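Local coordinates for protein beta-glucuronidase (Dictyoglomus thermophilum, PDB 6XXW) that probably hydrolyses beta-D-glucuronides as a beta-glucuronidase of glycoside hydrolase family 2, at residues F337-Y342 with I357-E362; V408-V413 with P443-E448; G305-S310 with H548-A553; V320-D325 with E346-L351. One frame throughout, in Å; residues are numbered along the deposited sequence.

Contact 1: residues F337-Y342 with I357-E362; sequences FRTSHY and IAVIEE
The beta-alpha-beta unit built from strand 336-338, helix 346-355 and strand 358-362 sets Phe337 and Arg338 beside Val359 and Ile360 in the parallel sheet of a TIM barrel. It is a clear example of a strand pairing that gives way to a polar cluster. Backbone hydrogen bonds from Phe337 N to Ala358 O, Ile360 N to Phe337 O and Thr339 N to Ile360 O fix the register. A side chain then prolongs the ladder: Glu362 N donates to Thr339 OG1 at 2.9 Å, and the same hydroxyl gives its own hydrogen to Tyr342 O, 3.0 Å away and above that carbonyl plane. Thr339 CG2 rests 3.5 Å from Val359 CG1.

The extended chain of Glu362, with CG anti to the backbone N (chi1 -177°), carries its carboxylate to a guanidinium group and an imidazole ring. Arg338 NH1 reaches the syn side of Glu362 OE1 at 2.9 Å, a salt bridge in which the guanidinium and carboxylate planes are turned 48° apart. His341 ND1 donates to Glu362 OE2, also at 2.9 Å, with ring and carboxylate nearly coplanar (6°); a cis peptide bond precedes this histidine. Ser412 holds Glu362 OE1 as well, and Glu505 forms a salt bridge with Arg338 NH2. On the face of the sheet opposite Arg338 and Ile360, Val359 CG2 lies over the Phe337 ring, 4.2 Å from its centroid. With a Tris molecule bound close to His341, the cluster fits the pocket at the C-terminal ends of the strands, where TIM-barrel glycosidases have their active site.

Contact 2: residues V408-V413 with P443-E448; sequences VIMWSV and PITIVE
Met410 leans across to Pro443 and Thr445 with CG anti to its own N (chi1 -178°), after which bends at chi2 and chi3 fold the thioether over the neighbouring strand. SD thereby lies 3.9 Å from Thr445 CB and 4.1 Å from Pro443 CG, the methionine chain running at about a right angle to the threonine. Thr445 turns its hydroxyl away to Val463 O, and its CG2, lodged between backbone N and carbonyl carbon, meets Ser412 CB at 3.8 Å. Ser412 OG passes 3.6 Å from Val447 CG2, but its polar partner is Glu362.

These are consecutive parallel strands of the TIM barrel, joined through helix 422-438 in a beta-alpha-beta unit, and the axes of these short segments lie 44° apart in direction. Hydrogen bonds from Trp411 N to Pro443 O, Thr445 N to Trp411 O and Val413 N to Thr445 O hold them together. Val413 splits its two methyls between neighbours: CG1 meets Ile444 CG2 at 3.9 Å, while CG2 meets Ile446 CB at 3.8 Å. Trp411, on the same face as Ile444, fixes its indole through NE1 to Asp439. At the start of the pairing Pro443 CD presses to 3.3 Å from Ile409 O, a buried carbonyl without a hydrogen-bond partner in the model.

Contact 3: residues G305-S310 with H548-A553; sequences GKHEDS and HIWNFA
Phe552 N donates to Gly305 O at 3.0 Å, almost straight down the C=O direction, just beyond the seam where strands 297-305 and 544-550 close the TIM barrel. A longer bond, Gly305 N to Ile549 O at 3.2 Å, supports the seam one step earlier, with the donor tilted from the carbonyl plane.

Side chains extend the join. Lys306, bent at chi3 and chi4, runs alongside Phe552 so that CE sits over the ring face, 3.9 Å from its centroid; NZ makes an off-centre cation-pi contact with the same ring and is salt-bridged to Asp325. His307 brings NE2 to the edge of the indole, 3.6 Å from Trp550 CH2, with the two ring planes 81° apart; its ND1 is hydrogen-bonded to Tyr342 OH. A Tris molecule lies close to Trp550, which suggests that this part of the seam borders the pocket. Asn551 follows a cis peptide bond, and its CG is anti to the backbone N (chi1 -175°), which places ND2 over one face of the Trp550 ring and within a weak hydrogen bond of Lys306 O. The other end of the amide makes an Asx turn, in which Asn551 OD1 takes the hydrogen of Ala553 N on a lone pair at 2.9 Å.

Contact 4: residues V320-D325 with E346-L351; sequences VINIKD and EEILFL
Asn322 and Ile348 mark the nearest approach of the two backbones, with their CA atoms 6.7 Å apart; the next pair, Ile323 and Leu351, is separated by 7.7 Å between CA atoms. Both segments are regular helix. The axes of the two short segments come within 10.5 Å and run in broadly the same direction, 32° from one another, so only a few side chains meet between them and the buried surface is small.

Asn322 is the central piece. Its CG lies anti to the carbonyl carbon (chi1 -73°), which sends the amide outward across the Ile348 chain at about a right angle. ND2 approaches Ile348 CG1 to 3.6 Å and OD1 approaches Ile348 CD1 to 3.7 Å, so a polar group is laid against hydrocarbon. What satisfies that nitrogen lies within its own helix, one turn back, at Gln319 OE1.

The pair belongs to the outer layer of the TIM barrel, where helices 319-332 and 346-355 are successive and strand 336-338 lies between them in the chain. Leu351 adds apolar contacts: CD1 meets Asn322 CB at 3.6 Å and, more loosely, Ile323 CG1 at 4.2 Å, with the Ile323 and Leu351 side chains crossing. Phe326 of the first helix packs on both Ile348 and Leu351. One margin of the pair meets a second subunit: Ile323 packs on Ile61 and Leu351 on Leu51 of that neighbouring chain, and Lys324 NZ hydrogen-bonds to Asp60 O of the same subunit.

Followed from the N terminus, the chain opens contact 3 at 305-310 and closes it only at 548-553, which sets the first barrel strand beside the last and nests the other three contacts within one long loop. Contact 4 opens next, in the first outer helix, and closes at 346-351; it crosses contact 1, which opens at 337-342 and closes at 357-362 round the intervening helix. Contact 2 follows both in series, closing at 443-448 round helix 422-438. Contacts 1 and 2 share the sheet and meet through Glu362 and Ser412, whereas Lys306 links contact 3 to Ser340 of contact 1 and to Asp325 of contact 4, tying the sheet to the helical layer.

Contact 1: residues F337-Y342 with I357-E362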
loop_
_atom_site.group_PDB
_atom_site.type_symbol
_atom_site.label_atom_id
_atom_site.label_comp_id
_atom_site.label_asym_id
_atom_site.label_seq_id
_atom_site.Cartn_x
_atom_site.Cartn_y
_atom_site.Cartn_z
ATOM N N PHE A 337 8.997 -23.242 16.587
ATOM C CA PHE A 337 8.895 -23.135 15.136
ATOM C C PHE A 337 9.576 -24.330 14.487
ATOM O O PHE A 337 10.293 -25.095 15.132
ATOM C CB PHE A 337 9.473 -21.812 14.589
ATOM C CG PHE A 337 10.948 -21.630 14.814
ATOM C CD1 PHE A 337 11.878 -22.100 13.892
ATOM C CD2 PHE A 337 11.401 -20.932 15.923
ATOM C CE1 PHE A 337 13.249 -21.908 14.104
ATOM C CE2 PHE A 337 12.762 -20.739 16.140
ATOM C CZ PHE A 337 13.687 -21.228 15.225
ATOM N N ARG A 338 9.318 -24.494 13.194
ATOM C CA ARG A 338 9.983 -25.493 12.370
ATOM C C ARG A 338 10.955 -24.768 11.453
ATOM O O ARG A 338 10.644 -23.689 10.943
ATOM C CB ARG A 338 8.961 -26.315 11.551
ATOM C CG ARG A 338 9.593 -27.294 10.536
ATOM C CD ARG A 338 8.555 -28.265 9.935
ATOM N NE ARG A 338 7.430 -27.555 9.322
ATOM C CZ ARG A 338 7.176 -27.511 8.015
ATOM N NH1 ARG A 338 7.961 -28.136 7.138
ATOM N NH2 ARG A 338 6.120 -26.847 7.584
ATOM N N THR A 339 12.147 -25.339 11.261
ATOM C CA THR A 339 13.122 -24.755 10.340
ATOM C C THR A 339 12.814 -25.170 8.900
ATOM O O THR A 339 13.613 -25.798 8.206
ATOM C CB THR A 339 14.554 -25.137 10.721
ATOM O OG1 THR A 339 14.824 -26.504 10.368
ATOM C CG2 THR A 339 14.829 -24.920 12.228
ATOM N N SER A 340 11.620 -24.805 8.445
ATOM C CA SER A 340 11.285 -24.995 7.042
ATOM C C SER A 340 12.264 -24.214 6.168
ATOM O O SER A 340 12.533 -23.038 6.438
ATOM C CB SER A 340 9.842 -24.543 6.806
ATOM O OG SER A 340 9.515 -23.429 7.625
ATOM N N HIS A 341 12.851 -24.865 5.150
ATOM C CA HIS A 341 12.822 -26.312 4.920
ATOM C C HIS A 341 14.256 -26.822 4.812
ATOM O O HIS A 341 14.627 -27.419 3.807
ATOM C CB HIS A 341 12.075 -26.666 3.625
ATOM C CG HIS A 341 10.652 -26.192 3.588
ATOM N ND1 HIS A 341 9.680 -26.697 4.425
ATOM C CD2 HIS A 341 10.042 -25.261 2.818
ATOM C CE1 HIS A 341 8.527 -26.103 4.165
ATOM N NE2 HIS A 341 8.721 -25.225 3.196
ATOM N N TYR A 342 15.069 -26.559 5.823
ATOM C CA TYR A 342 16.499 -26.830 5.754
ATOM C C TYR A 342 17.059 -26.490 7.125
ATOM O O TYR A 342 16.408 -25.764 7.893
ATOM C CB TYR A 342 17.177 -26.003 4.651
ATOM C CG TYR A 342 16.595 -24.607 4.521
ATOM C CD1 TYR A 342 16.968 -23.593 5.405
ATOM C CD2 TYR A 342 15.657 -24.312 3.533
ATOM C CE1 TYR A 342 16.411 -22.317 5.309
ATOM C CE2 TYR A 342 15.086 -23.029 3.433
ATOM C CZ TYR A 342 15.467 -22.053 4.318
ATOM O OH TYR A 342 14.911 -20.805 4.200
ATOM N N ILE A 357 12.520 -21.571 22.961
ATOM C CA ILE A 357 11.651 -21.845 21.829
ATOM C C ILE A 357 11.972 -23.250 21.340
ATOM O O ILE A 357 13.134 -23.569 21.079
ATOM C CB ILE A 357 11.844 -20.813 20.700
ATOM C CG1 ILE A 357 11.518 -19.394 21.198
ATOM C CG2 ILE A 357 11.028 -21.221 19.449
ATOM C CD1 ILE A 357 10.028 -19.130 21.460
ATOM N N ALA A 358 10.950 -24.094 21.245
ATOM C CA ALA A 358 11.142 -25.464 20.800
ATOM C C ALA A 358 11.243 -25.483 19.283
ATOM O O ALA A 358 10.441 -24.849 18.594
ATOM C CB ALA A 358 9.988 -26.348 21.277
ATOM N N VAL A 359 12.222 -26.211 18.759
ATOM C CA VAL A 359 12.527 -26.202 17.336
ATOM C C VAL A 359 12.343 -27.608 16.767
ATOM O O VAL A 359 12.898 -28.577 17.295
ATOM C CB VAL A 359 13.957 -25.692 17.083
ATOM C CG1 VAL A 359 14.304 -25.808 15.620
ATOM C CG2 VAL A 359 14.087 -24.242 17.554
ATOM N N ILE A 360 11.569 -27.711 15.695
ATOM C CA ILE A 360 11.574 -28.890 14.832
ATOM C C ILE A 360 12.556 -28.575 13.715
ATOM O O ILE A 360 12.279 -27.721 12.871
ATOM C CB ILE A 360 10.177 -29.193 14.262
ATOM C CG1 ILE A 360 9.146 -29.374 15.381
ATOM C CG2 ILE A 360 10.222 -30.441 13.378
ATOM C CD1 ILE A 360 7.689 -29.325 14.907
ATOM N N GLU A 361 13.702 -29.247 13.685
ATOM C CA GLU A 361 14.683 -28.930 12.659
ATOM C C GLU A 361 14.580 -29.921 11.511
ATOM O O GLU A 361 14.501 -31.135 11.727
ATOM C CB GLU A 361 16.105 -28.889 13.207
ATOM C CG GLU A 361 17.083 -28.424 12.138
ATOM C CD GLU A 361 18.348 -27.862 12.717
ATOM O OE1 GLU A 361 18.827 -28.433 13.719
ATOM O OE2 GLU A 361 18.851 -26.856 12.172
ATOM N N GLU A 362 14.574 -29.389 10.291
ATOM C CA GLU A 362 14.180 -30.121 9.101
ATOM C C GLU A 362 15.331 -30.211 8.106
ATOM O O GLU A 362 16.039 -29.223 7.857
ATOM C CB GLU A 362 12.971 -29.432 8.455
ATOM C CG GLU A 362 12.420 -30.124 7.243
ATOM C CD GLU A 362 11.044 -29.609 6.921
ATOM O OE1 GLU A 362 10.085 -29.986 7.644
ATOM O OE2 GLU A 362 10.930 -28.815 5.965
#

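Contact 2: residues V408-V413 with P443-E448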
loop_
_atom_site.group_PDB
_atom_site.type_symbol
_atom_site.label_atom_id
_atom_site.label_comp_id
_atom_site.label_asym_id
_atom_site.label_seq_id
_atom_site.Cartn_x
_atom_site.Cartn_y
_atom_site.Cartn_z
ATOM N N VAL A 408 16.316 -27.983 19.995
ATOM C CA VAL A 408 15.874 -28.957 19.000
ATOM C C VAL A 408 15.183 -30.112 19.717
ATOM O O VAL A 408 15.801 -30.827 20.520
ATOM C CB VAL A 408 17.043 -29.475 18.148
ATOM C CG1 VAL A 408 16.522 -30.531 17.138
ATOM C CG2 VAL A 408 17.773 -28.355 17.434
ATOM N N ILE A 409 13.904 -30.328 19.407
ATOM C CA ILE A 409 13.130 -31.357 20.085
ATOM C C ILE A 409 12.552 -32.385 19.135
ATOM O O ILE A 409 11.832 -33.269 19.580
ATOM C CB ILE A 409 12.012 -30.750 20.964
ATOM C CG1 ILE A 409 11.297 -29.607 20.247
ATOM C CG2 ILE A 409 12.600 -30.280 22.304
ATOM C CD1 ILE A 409 10.489 -30.002 19.054
ATOM N N MET A 410 12.845 -32.296 17.840
ATOM C CA MET A 410 12.301 -33.220 16.846
ATOM C C MET A 410 13.032 -32.984 15.539
ATOM O O MET A 410 13.372 -31.845 15.206
ATOM C CB MET A 410 10.787 -33.022 16.642
ATOM C CG MET A 410 10.159 -34.000 15.647
ATOM S SD MET A 410 8.442 -34.454 15.989
ATOM C CE MET A 410 7.596 -32.852 15.868
ATOM N N TRP A 411 13.244 -34.062 14.785
ATOM C CA TRP A 411 13.799 -33.977 13.442
ATOM C C TRP A 411 12.699 -34.203 12.411
ATOM O O TRP A 411 11.900 -35.145 12.537
ATOM C CB TRP A 411 14.902 -35.029 13.219
ATOM C CG TRP A 411 16.017 -35.024 14.244
ATOM C CD1 TRP A 411 16.268 -35.993 15.173
ATOM C CD2 TRP A 411 17.043 -34.029 14.410
ATOM N NE1 TRP A 411 17.376 -35.659 15.919
ATOM C CE2 TRP A 411 17.875 -34.462 15.469
ATOM C CE3 TRP A 411 17.337 -32.817 13.774
ATOM C CZ2 TRP A 411 18.971 -33.714 15.923
ATOM C CZ3 TRP A 411 18.451 -32.067 14.225
ATOM C CH2 TRP A 411 19.246 -32.527 15.283
ATOM N N SER A 412 12.683 -33.371 11.367
ATOM C CA SER A 412 11.791 -33.564 10.222
ATOM C C SER A 412 12.619 -34.026 9.032
ATOM O O SER A 412 13.587 -33.362 8.656
ATOM C CB SER A 412 11.031 -32.287 9.870
ATOM O OG SER A 412 10.272 -32.499 8.683
ATOM N N VAL A 413 12.271 -35.178 8.460
ATOM C CA VAL A 413 13.114 -35.718 7.397
ATOM C C VAL A 413 12.781 -35.157 6.013
ATOM O O VAL A 413 13.617 -35.267 5.101
ATOM C CB VAL A 413 13.072 -37.263 7.352
ATOM C CG1 VAL A 413 13.593 -37.866 8.673
ATOM C CG2 VAL A 413 11.686 -37.777 7.021
ATOM N N PRO A 443 12.180 -37.469 18.939
ATOM C CA PRO A 443 11.233 -38.030 17.977
ATOM C C PRO A 443 11.518 -37.548 16.563
ATOM O O PRO A 443 12.251 -36.581 16.329
ATOM C CB PRO A 443 9.873 -37.521 18.469
ATOM C CG PRO A 443 10.193 -36.300 19.251
ATOM C CD PRO A 443 11.522 -36.572 19.905
ATOM N N ILE A 444 10.910 -38.255 15.614
ATOM C CA ILE A 444 11.077 -38.015 14.188
ATOM C C ILE A 444 9.712 -37.795 13.552
ATOM O O ILE A 444 8.743 -38.474 13.907
ATOM C CB ILE A 444 11.795 -39.200 13.514
ATOM C CG1 ILE A 444 13.187 -39.377 14.117
ATOM C CG2 ILE A 444 11.842 -39.008 11.996
ATOM C CD1 ILE A 444 13.822 -40.686 13.741
ATOM N N THR A 445 9.633 -36.852 12.605
ATOM C CA THR A 445 8.418 -36.626 11.829
ATOM C C THR A 445 8.776 -36.486 10.352
ATOM O O THR A 445 9.949 -36.497 9.958
ATOM C CB THR A 445 7.647 -35.374 12.315
ATOM O OG1 THR A 445 6.368 -35.279 11.656
ATOM C CG2 THR A 445 8.430 -34.123 12.022
ATOM N N ILE A 446 7.735 -36.389 9.532
ATOM C CA ILE A 446 7.837 -35.976 8.137
ATOM C C ILE A 446 6.613 -35.120 7.851
ATOM O O ILE A 446 5.515 -35.419 8.335
ATOM C CB ILE A 446 7.922 -37.170 7.159
ATOM C CG1 ILE A 446 8.105 -36.655 5.723
ATOM C CG2 ILE A 446 6.652 -38.065 7.229
ATOM C CD1 ILE A 446 8.521 -37.737 4.727
ATOM N N VAL A 447 6.794 -34.032 7.106
ATOM C CA VAL A 447 5.715 -33.066 6.913
ATOM C C VAL A 447 5.024 -33.380 5.591
ATOM O O VAL A 447 5.663 -33.411 4.532
ATOM C CB VAL A 447 6.223 -31.615 6.970
ATOM C CG1 VAL A 447 5.064 -30.644 6.711
ATOM C CG2 VAL A 447 6.855 -31.323 8.343
ATOM N N GLU A 448 3.721 -33.639 5.665
ATOM C CA GLU A 448 2.958 -34.242 4.580
ATOM C C GLU A 448 1.954 -33.255 4.007
ATOM O O GLU A 448 1.306 -32.524 4.756
ATOM C CB GLU A 448 2.177 -35.464 5.071
ATOM C CG GLU A 448 3.031 -36.611 5.570
ATOM C CD GLU A 448 3.308 -37.649 4.482
ATOM O OE1 GLU A 448 3.326 -37.279 3.279
ATOM O OE2 GLU A 448 3.515 -38.840 4.834
#

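Contact 3: residues G305-S310 with H548-A553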
loop_
_atom_site.group_PDB
_atom_site.type_symbol
_atom_site.label_atom_id
_atom_site.label_comp_id
_atom_site.label_asym_id
_atom_site.label_seq_id
_atom_site.Cartn_x
_atom_site.Cartn_y
_atom_site.Cartn_z
ATOM N N GLY A 305 6.064 -22.039 10.728
ATOM C CA GLY A 305 7.131 -22.410 9.806
ATOM C C GLY A 305 7.844 -21.107 9.476
ATOM O O GLY A 305 7.154 -20.110 9.249
ATOM N N LYS A 306 9.169 -21.097 9.541
ATOM C CA LYS A 306 9.909 -19.874 9.207
ATOM C C LYS A 306 10.662 -20.064 7.886
ATOM O O LYS A 306 10.371 -20.953 7.193
ATOM C CB LYS A 306 10.857 -19.542 10.357
ATOM C CG LYS A 306 10.208 -19.018 11.616
ATOM C CD LYS A 306 11.191 -18.649 12.688
ATOM C CE LYS A 306 11.431 -17.175 12.859
ATOM N NZ LYS A 306 12.053 -16.540 11.682
ATOM N N HIS A 307 11.506 -19.122 7.547
ATOM C CA HIS A 307 12.440 -19.238 6.435
ATOM C C HIS A 307 13.634 -18.372 6.786
ATOM O O HIS A 307 13.495 -17.392 7.514
ATOM C CB HIS A 307 11.853 -18.768 5.091
ATOM C CG HIS A 307 11.399 -19.882 4.205
ATOM N ND1 HIS A 307 12.236 -20.894 3.789
ATOM C CD2 HIS A 307 10.186 -20.153 3.668
ATOM C CE1 HIS A 307 11.561 -21.741 3.039
ATOM N NE2 HIS A 307 10.314 -21.315 2.951
ATOM N N GLU A 308 14.804 -18.715 6.253
ATOM C CA GLU A 308 15.953 -17.826 6.393
ATOM C C GLU A 308 15.893 -16.868 5.214
ATOM O O GLU A 308 16.345 -17.184 4.115
ATOM C CB GLU A 308 17.255 -18.615 6.460
ATOM C CG GLU A 308 17.448 -19.276 7.815
ATOM C CD GLU A 308 18.809 -19.924 7.957
ATOM O OE1 GLU A 308 19.201 -20.682 7.040
ATOM O OE2 GLU A 308 19.491 -19.663 8.979
ATOM N N ASP A 309 15.304 -15.696 5.446
ATOM C CA ASP A 309 14.958 -14.778 4.372
ATOM C C ASP A 309 14.753 -13.405 4.992
ATOM O O ASP A 309 14.085 -13.285 6.024
ATOM C CB ASP A 309 13.684 -15.258 3.643
ATOM C CG ASP A 309 13.103 -14.206 2.705
ATOM O OD1 ASP A 309 12.457 -13.246 3.184
ATOM O OD2 ASP A 309 13.296 -14.345 1.483
ATOM N N SER A 310 15.338 -12.389 4.377
ATOM C CA SER A 310 15.125 -11.013 4.805
ATOM C C SER A 310 15.510 -10.086 3.659
ATOM O O SER A 310 16.146 -10.509 2.684
ATOM C CB SER A 310 15.891 -10.748 6.125
ATOM O OG SER A 310 17.260 -10.435 5.897
ATOM N N HIS A 548 1.009 -24.793 13.668
ATOM C CA HIS A 548 2.043 -23.952 13.088
ATOM C C HIS A 548 1.456 -23.271 11.857
ATOM O O HIS A 548 1.089 -23.940 10.880
ATOM C CB HIS A 548 3.295 -24.766 12.731
ATOM C CG HIS A 548 4.257 -24.947 13.872
ATOM N ND1 HIS A 548 5.521 -25.475 13.705
ATOM C CD2 HIS A 548 4.143 -24.663 15.193
ATOM C CE1 HIS A 548 6.147 -25.503 14.869
ATOM N NE2 HIS A 548 5.330 -25.024 15.792
ATOM N N ILE A 549 1.365 -21.956 11.907
ATOM C CA ILE A 549 0.862 -21.182 10.781
ATOM C C ILE A 549 1.987 -20.996 9.769
ATOM O O ILE A 549 3.146 -20.778 10.134
ATOM C CB ILE A 549 0.296 -19.830 11.271
ATOM C CG1 ILE A 549 -1.030 -20.022 12.030
ATOM C CG2 ILE A 549 0.041 -18.870 10.098
ATOM C CD1 ILE A 549 -0.913 -20.533 13.476
ATOM N N TRP A 550 1.657 -21.111 8.487
ATOM C CA TRP A 550 2.552 -20.738 7.399
ATOM C C TRP A 550 2.172 -19.335 6.938
ATOM O O TRP A 550 1.051 -19.143 6.463
ATOM C CB TRP A 550 2.402 -21.706 6.228
ATOM C CG TRP A 550 3.426 -21.498 5.184
ATOM C CD1 TRP A 550 3.288 -20.820 4.006
ATOM C CD2 TRP A 550 4.774 -21.947 5.242
ATOM N NE1 TRP A 550 4.481 -20.838 3.317
ATOM C CE2 TRP A 550 5.409 -21.524 4.058
ATOM C CE3 TRP A 550 5.505 -22.686 6.181
ATOM C CZ2 TRP A 550 6.749 -21.825 3.776
ATOM C CZ3 TRP A 550 6.844 -22.977 5.907
ATOM C CH2 TRP A 550 7.450 -22.542 4.719
ATOM N N ASN A 551 3.089 -18.361 7.039
ATOM C CA ASN A 551 4.492 -18.484 7.475
ATOM C C ASN A 551 4.702 -17.413 8.537
ATOM O O ASN A 551 3.838 -16.550 8.702
ATOM C CB ASN A 551 5.461 -18.248 6.303
ATOM C CG ASN A 551 6.934 -18.490 6.663
ATOM O OD1 ASN A 551 7.604 -17.633 7.262
ATOM N ND2 ASN A 551 7.453 -19.649 6.264
ATOM N N PHE A 552 5.836 -17.457 9.242
ATOM C CA PHE A 552 6.212 -16.356 10.131
ATOM C C PHE A 552 6.198 -15.019 9.388
ATOM O O PHE A 552 5.587 -14.049 9.850
ATOM C CB PHE A 552 7.594 -16.624 10.741
ATOM C CG PHE A 552 8.119 -15.499 11.625
ATOM C CD1 PHE A 552 7.656 -15.340 12.926
ATOM C CD2 PHE A 552 9.109 -14.637 11.159
ATOM C CE1 PHE A 552 8.145 -14.321 13.745
ATOM C CE2 PHE A 552 9.611 -13.610 11.963
ATOM C CZ PHE A 552 9.129 -13.452 13.265
ATOM N N ALA A 553 6.846 -14.950 8.223
ATOM C CA ALA A 553 6.954 -13.677 7.510
ATOM C C ALA A 553 6.966 -13.887 5.999
ATOM O O ALA A 553 7.416 -14.930 5.511
ATOM C CB ALA A 553 8.225 -12.921 7.921
#

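Contact 4: residues V320-D325 with E346-L351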
loop_
_atom_site.group_PDB
_atom_site.type_symbol
_atom_site.label_atom_id
_atom_site.label_comp_id
_atom_site.label_asym_id
_atom_site.label_seq_id
_atom_site.Cartn_x
_atom_site.Cartn_y
_atom_site.Cartn_z
ATOM N N VAL A 320 20.787 -9.014 13.849
ATOM C CA VAL A 320 19.712 -8.060 14.122
ATOM C C VAL A 320 18.355 -8.693 13.823
ATOM O O VAL A 320 17.441 -8.668 14.653
ATOM C CB VAL A 320 19.925 -6.772 13.314
ATOM C CG1 VAL A 320 18.691 -5.892 13.383
ATOM C CG2 VAL A 320 21.156 -6.019 13.832
ATOM N N ILE A 321 18.214 -9.290 12.635
ATOM C CA ILE A 321 16.948 -9.910 12.246
ATOM C C ILE A 321 16.627 -11.093 13.160
ATOM O O ILE A 321 15.468 -11.311 13.548
ATOM C CB ILE A 321 17.010 -10.326 10.760
ATOM C CG1 ILE A 321 16.786 -9.104 9.858
ATOM C CG2 ILE A 321 15.996 -11.409 10.443
ATOM C CD1 ILE A 321 15.375 -8.530 9.937
ATOM N N ASN A 322 17.651 -11.841 13.562
ATOM C CA ASN A 322 17.415 -13.022 14.384
ATOM C C ASN A 322 16.858 -12.627 15.747
ATOM O O ASN A 322 15.867 -13.197 16.213
ATOM C CB ASN A 322 18.712 -13.815 14.542
ATOM C CG ASN A 322 19.103 -14.549 13.282
ATOM O OD1 ASN A 322 18.305 -14.686 12.358
ATOM N ND2 ASN A 322 20.336 -15.043 13.247
ATOM N N ILE A 323 17.480 -11.646 16.396
ATOM C CA ILE A 323 17.008 -11.227 17.712
ATOM C C ILE A 323 15.635 -10.580 17.598
ATOM O O ILE A 323 14.737 -10.849 18.407
ATOM C CB ILE A 323 18.059 -10.316 18.375
ATOM C CG1 ILE A 323 19.229 -11.196 18.852
ATOM C CG2 ILE A 323 17.459 -9.542 19.563
ATOM C CD1 ILE A 323 20.519 -10.436 19.122
ATOM N N LYS A 324 15.430 -9.753 16.571
ATOM C CA LYS A 324 14.091 -9.223 16.308
ATOM C C LYS A 324 13.062 -10.346 16.191
ATOM O O LYS A 324 11.964 -10.261 16.754
ATOM C CB LYS A 324 14.104 -8.384 15.033
ATOM C CG LYS A 324 12.744 -7.808 14.685
ATOM C CD LYS A 324 12.215 -6.938 15.824
ATOM C CE LYS A 324 11.168 -5.945 15.314
ATOM N NZ LYS A 324 10.789 -4.934 16.357
ATOM N N ASP A 325 13.410 -11.419 15.478
ATOM C CA ASP A 325 12.447 -12.494 15.250
ATOM C C ASP A 325 12.100 -13.192 16.562
ATOM O O ASP A 325 10.935 -13.525 16.807
ATOM C CB ASP A 325 13.009 -13.504 14.242
ATOM C CG ASP A 325 12.894 -13.036 12.782
ATOM O OD1 ASP A 325 12.368 -11.926 12.518
ATOM O OD2 ASP A 325 13.335 -13.795 11.881
ATOM N N GLU A 346 23.522 -22.136 13.042
ATOM C CA GLU A 346 23.722 -22.482 14.447
ATOM C C GLU A 346 23.341 -21.325 15.354
ATOM O O GLU A 346 22.800 -21.534 16.452
ATOM C CB GLU A 346 25.182 -22.885 14.681
ATOM C CG GLU A 346 25.683 -23.958 13.713
ATOM C CD GLU A 346 26.597 -23.432 12.601
ATOM O OE1 GLU A 346 26.143 -22.588 11.781
ATOM O OE2 GLU A 346 27.765 -23.897 12.533
ATOM N N GLU A 347 23.619 -20.094 14.906
ATOM C CA GLU A 347 23.262 -18.896 15.657
ATOM C C GLU A 347 21.792 -18.903 16.055
ATOM O O GLU A 347 21.445 -18.569 17.193
ATOM C CB GLU A 347 23.596 -17.660 14.814
ATOM C CG GLU A 347 25.087 -17.284 14.781
ATOM C CD GLU A 347 25.913 -18.057 13.744
ATOM O OE1 GLU A 347 25.367 -18.937 13.036
ATOM O OE2 GLU A 347 27.130 -17.774 13.639
ATOM N N ILE A 348 20.905 -19.310 15.143
ATOM C CA ILE A 348 19.484 -19.304 15.479
ATOM C C ILE A 348 19.170 -20.346 16.560
ATOM O O ILE A 348 18.329 -20.113 17.440
ATOM C CB ILE A 348 18.641 -19.503 14.208
ATOM C CG1 ILE A 348 18.567 -18.174 13.445
ATOM C CG2 ILE A 348 17.224 -20.014 14.559
ATOM C CD1 ILE A 348 17.900 -18.309 12.070
ATOM N N LEU A 349 19.861 -21.490 16.541
ATOM C CA LEU A 349 19.605 -22.504 17.567
ATOM C C LEU A 349 20.132 -22.076 18.939
ATOM O O LEU A 349 19.498 -22.367 19.965
ATOM C CB LEU A 349 20.211 -23.852 17.154
ATOM C CG LEU A 349 19.572 -24.465 15.907
ATOM C CD1 LEU A 349 20.100 -25.861 15.695
ATOM C CD2 LEU A 349 18.058 -24.505 16.037
ATOM N N PHE A 350 21.285 -21.391 18.988
ATOM C CA PHE A 350 21.756 -20.859 20.268
ATOM C C PHE A 350 20.764 -19.851 20.830
ATOM O O PHE A 350 20.525 -19.814 22.044
ATOM C CB PHE A 350 23.134 -20.214 20.120
ATOM C CG PHE A 350 24.261 -21.200 20.061
ATOM C CD1 PHE A 350 24.680 -21.870 21.205
ATOM C CD2 PHE A 350 24.899 -21.469 18.858
ATOM C CE1 PHE A 350 25.725 -22.792 21.148
ATOM C CE2 PHE A 350 25.934 -22.392 18.794
ATOM C CZ PHE A 350 26.344 -23.051 19.942
ATOM N N LEU A 351 20.167 -19.030 19.957
ATOM C CA LEU A 351 19.136 -18.102 20.403
ATOM C C LEU A 351 17.884 -18.843 20.862
ATOM O O LEU A 351 17.285 -18.483 21.881
ATOM C CB LEU A 351 18.805 -17.108 19.288
ATOM C CG LEU A 351 19.892 -16.080 18.955
ATOM C CD1 LEU A 351 19.478 -15.236 17.739
ATOM C CD2 LEU A 351 20.126 -15.202 20.178
#